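Local structure of CS1 fimbrial subunit A (4HJI) at residues V68-S73 and V92-K97. The protein is the pilin that builds CS1 fimbriae, the surface filaments with which enterotoxigenic Escherichia coli colonizes the epithelium of specific host organs. Sequence-based numbering, arbitrary orientation. Where two conformers were deposited one is given.
Sequences VVVKLS and VNFAGK
Val92 faces Leu72 across the buried core, methyl to methyl: its CG2 lies 4.2 Å from Leu72 CD2. The two backbones run far apart here, with CA atoms of Leu72 and Val92 separated by 8.6 Å, and no hydrogen bond passes between the segments. Leu99 fills in beside this pair, touching both side chains.

Two residues on, Phe94 again points inward. Its CG stands anti to the backbone N (chi1 178°), which carries the ring across to Val70; Val70 CG2 lies 4.1 Å from both CD1 and CE1 of Phe94. The methyl approaches the ring obliquely, and the two side chains cross at about a right angle. Strands 68-80 and 87-94, though joined as a hairpin further along, have diverged at this level into the opposed layers of an immunoglobulin-like pilin sandwich of the chaperone-usher family, each contributing every second residue to the interior. Ile106 also touches both Val70 and Phe94.

Ala95 and Gly96 then form the corners of a type I' turn. Ala95 CB rests 3.9 Å above the plane of the Phe94 ring, offset toward its rim.

Lys97 closes the turn: its N bonds to Phe94 O at 2.9 Å, and Phe94 N returns a bond to Lys97 O. Lys97 NZ donates to Ala95 O at 2.9 Å, sitting 16° off the carbonyl plane, and also forms a salt bridge with Asp110.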
loop_
_atom_site.group_PDB
_atom_site.type_symbol
_atom_site.label_atom_id
_atom_site.label_comp_id
_atom_site.label_asym_id
_atom_site.label_seq_id
_atom_site.Cartn_x
_atom_site.Cartn_y
_atom_site.Cartn_z
ATOM N N VAL A 68 13.939 -4.636 5.441
ATOM C CA VAL A 68 12.608 -4.512 6.033
ATOM C C VAL A 68 11.708 -5.625 5.543
ATOM O O VAL A 68 11.853 -6.103 4.419
ATOM C CB VAL A 68 11.939 -3.141 5.778
ATOM C CG1 VAL A 68 12.779 -2.051 6.420
ATOM C CG2 VAL A 68 11.705 -2.886 4.294
ATOM N N VAL A 69 10.802 -6.040 6.416
ATOM C CA VAL A 69 9.790 -7.022 6.090
ATOM C C VAL A 69 8.504 -6.257 5.931
ATOM O O VAL A 69 8.163 -5.450 6.792
ATOM C CB VAL A 69 9.637 -8.045 7.230
ATOM C CG1 VAL A 69 8.538 -9.045 6.931
ATOM C CG2 VAL A 69 10.970 -8.714 7.504
ATOM N N VAL A 70 7.806 -6.496 4.830
ATOM C CA VAL A 70 6.599 -5.764 4.495
ATOM C C VAL A 70 5.478 -6.718 4.172
ATOM O O VAL A 70 5.657 -7.676 3.402
ATOM C CB VAL A 70 6.810 -4.862 3.282
ATOM C CG1 VAL A 70 5.640 -3.904 3.119
ATOM C CG2 VAL A 70 8.104 -4.083 3.451
ATOM N N LYS A 71 4.320 -6.456 4.745
ATOM C CA LYS A 71 3.149 -7.267 4.500
ATOM C C LYS A 71 1.896 -6.438 4.671
ATOM O O LYS A 71 1.976 -5.287 5.107
ATOM C CB LYS A 71 3.130 -8.462 5.465
ATOM C CG LYS A 71 2.936 -8.064 6.914
ATOM C CD LYS A 71 3.072 -9.243 7.864
ATOM C CE LYS A 71 2.627 -8.817 9.250
ATOM N NZ LYS A 71 2.922 -9.788 10.326
ATOM N N LEU A 72 0.757 -7.021 4.312
ATOM C CA LEU A 72 -0.564 -6.445 4.581
ATOM C C LEU A 72 -1.153 -7.149 5.789
ATOM O O LEU A 72 -0.915 -8.318 6.005
ATOM C CB LEU A 72 -1.494 -6.648 3.391
ATOM C CG LEU A 72 -0.979 -6.085 2.072
ATOM C CD1 LEU A 72 -1.802 -6.580 0.881
ATOM C CD2 LEU A 72 -0.934 -4.571 2.116
ATOM N N SER A 73 -1.931 -6.438 6.593
ATOM C CA SER A 73 -2.551 -7.066 7.761
ATOM C C SER A 73 -3.788 -7.868 7.371
ATOM O O SER A 73 -4.270 -8.676 8.153
ATOM C CB SER A 73 -2.957 -6.001 8.779
ATOM O OG SER A 73 -4.107 -5.344 8.317
ATOM N N VAL A 92 -1.620 -4.635 -3.921
ATOM C CA VAL A 92 -0.662 -3.631 -3.506
ATOM C C VAL A 92 0.742 -4.098 -3.814
ATOM O O VAL A 92 1.093 -5.248 -3.526
ATOM C CB VAL A 92 -0.776 -3.338 -1.992
ATOM C CG1 VAL A 92 0.165 -2.218 -1.614
ATOM C CG2 VAL A 92 -2.212 -3.039 -1.627
ATOM N N ASN A 93 1.505 -3.242 -4.492
ATOM C CA ASN A 93 2.892 -3.552 -4.839
ATOM C C ASN A 93 3.787 -2.567 -4.107
ATOM O O ASN A 93 3.435 -1.401 -3.961
ATOM C CB ASN A 93 3.185 -3.407 -6.350
ATOM C CG ASN A 93 2.523 -4.458 -7.217
ATOM O OD1 ASN A 93 1.547 -5.096 -6.842
ATOM N ND2 ASN A 93 3.084 -4.660 -8.397
ATOM N N PHE A 94 4.934 -3.041 -3.649
ATOM C CA PHE A 94 5.916 -2.188 -3.003
ATOM C C PHE A 94 7.294 -2.562 -3.494
ATOM O O PHE A 94 7.642 -3.743 -3.533
ATOM C CB PHE A 94 5.866 -2.313 -1.468
ATOM C CG PHE A 94 6.896 -1.472 -0.783
ATOM C CD1 PHE A 94 7.942 -2.034 -0.089
ATOM C CD2 PHE A 94 6.811 -0.080 -0.841
ATOM C CE1 PHE A 94 8.899 -1.243 0.534
ATOM C CE2 PHE A 94 7.768 0.715 -0.239
ATOM C CZ PHE A 94 8.813 0.144 0.449
ATOM N N ALA A 95 8.074 -1.558 -3.889
ATOM C CA ALA A 95 9.429 -1.804 -4.372
ATOM C C ALA A 95 9.438 -2.862 -5.467
ATOM O O ALA A 95 10.365 -3.673 -5.536
ATOM C CB ALA A 95 10.317 -2.238 -3.207
ATOM N N GLY A 96 8.397 -2.877 -6.308
ATOM C CA GLY A 96 8.325 -3.787 -7.450
ATOM C C GLY A 96 7.965 -5.228 -7.106
ATOM O O GLY A 96 8.107 -6.109 -7.943
ATOM N N LYS A 97 7.510 -5.461 -5.877
ATOM C CA LYS A 97 7.072 -6.779 -5.408
ATOM C C LYS A 97 5.608 -6.700 -4.912
ATOM O O LYS A 97 5.234 -5.756 -4.234
ATOM C CB LYS A 97 7.983 -7.231 -4.262
ATOM C CG LYS A 97 9.445 -7.389 -4.661
ATOM C CD LYS A 97 10.401 -6.655 -3.729
ATOM C CE LYS A 97 11.806 -6.538 -4.327
ATOM N NZ LYS A 97 12.366 -5.159 -4.086
#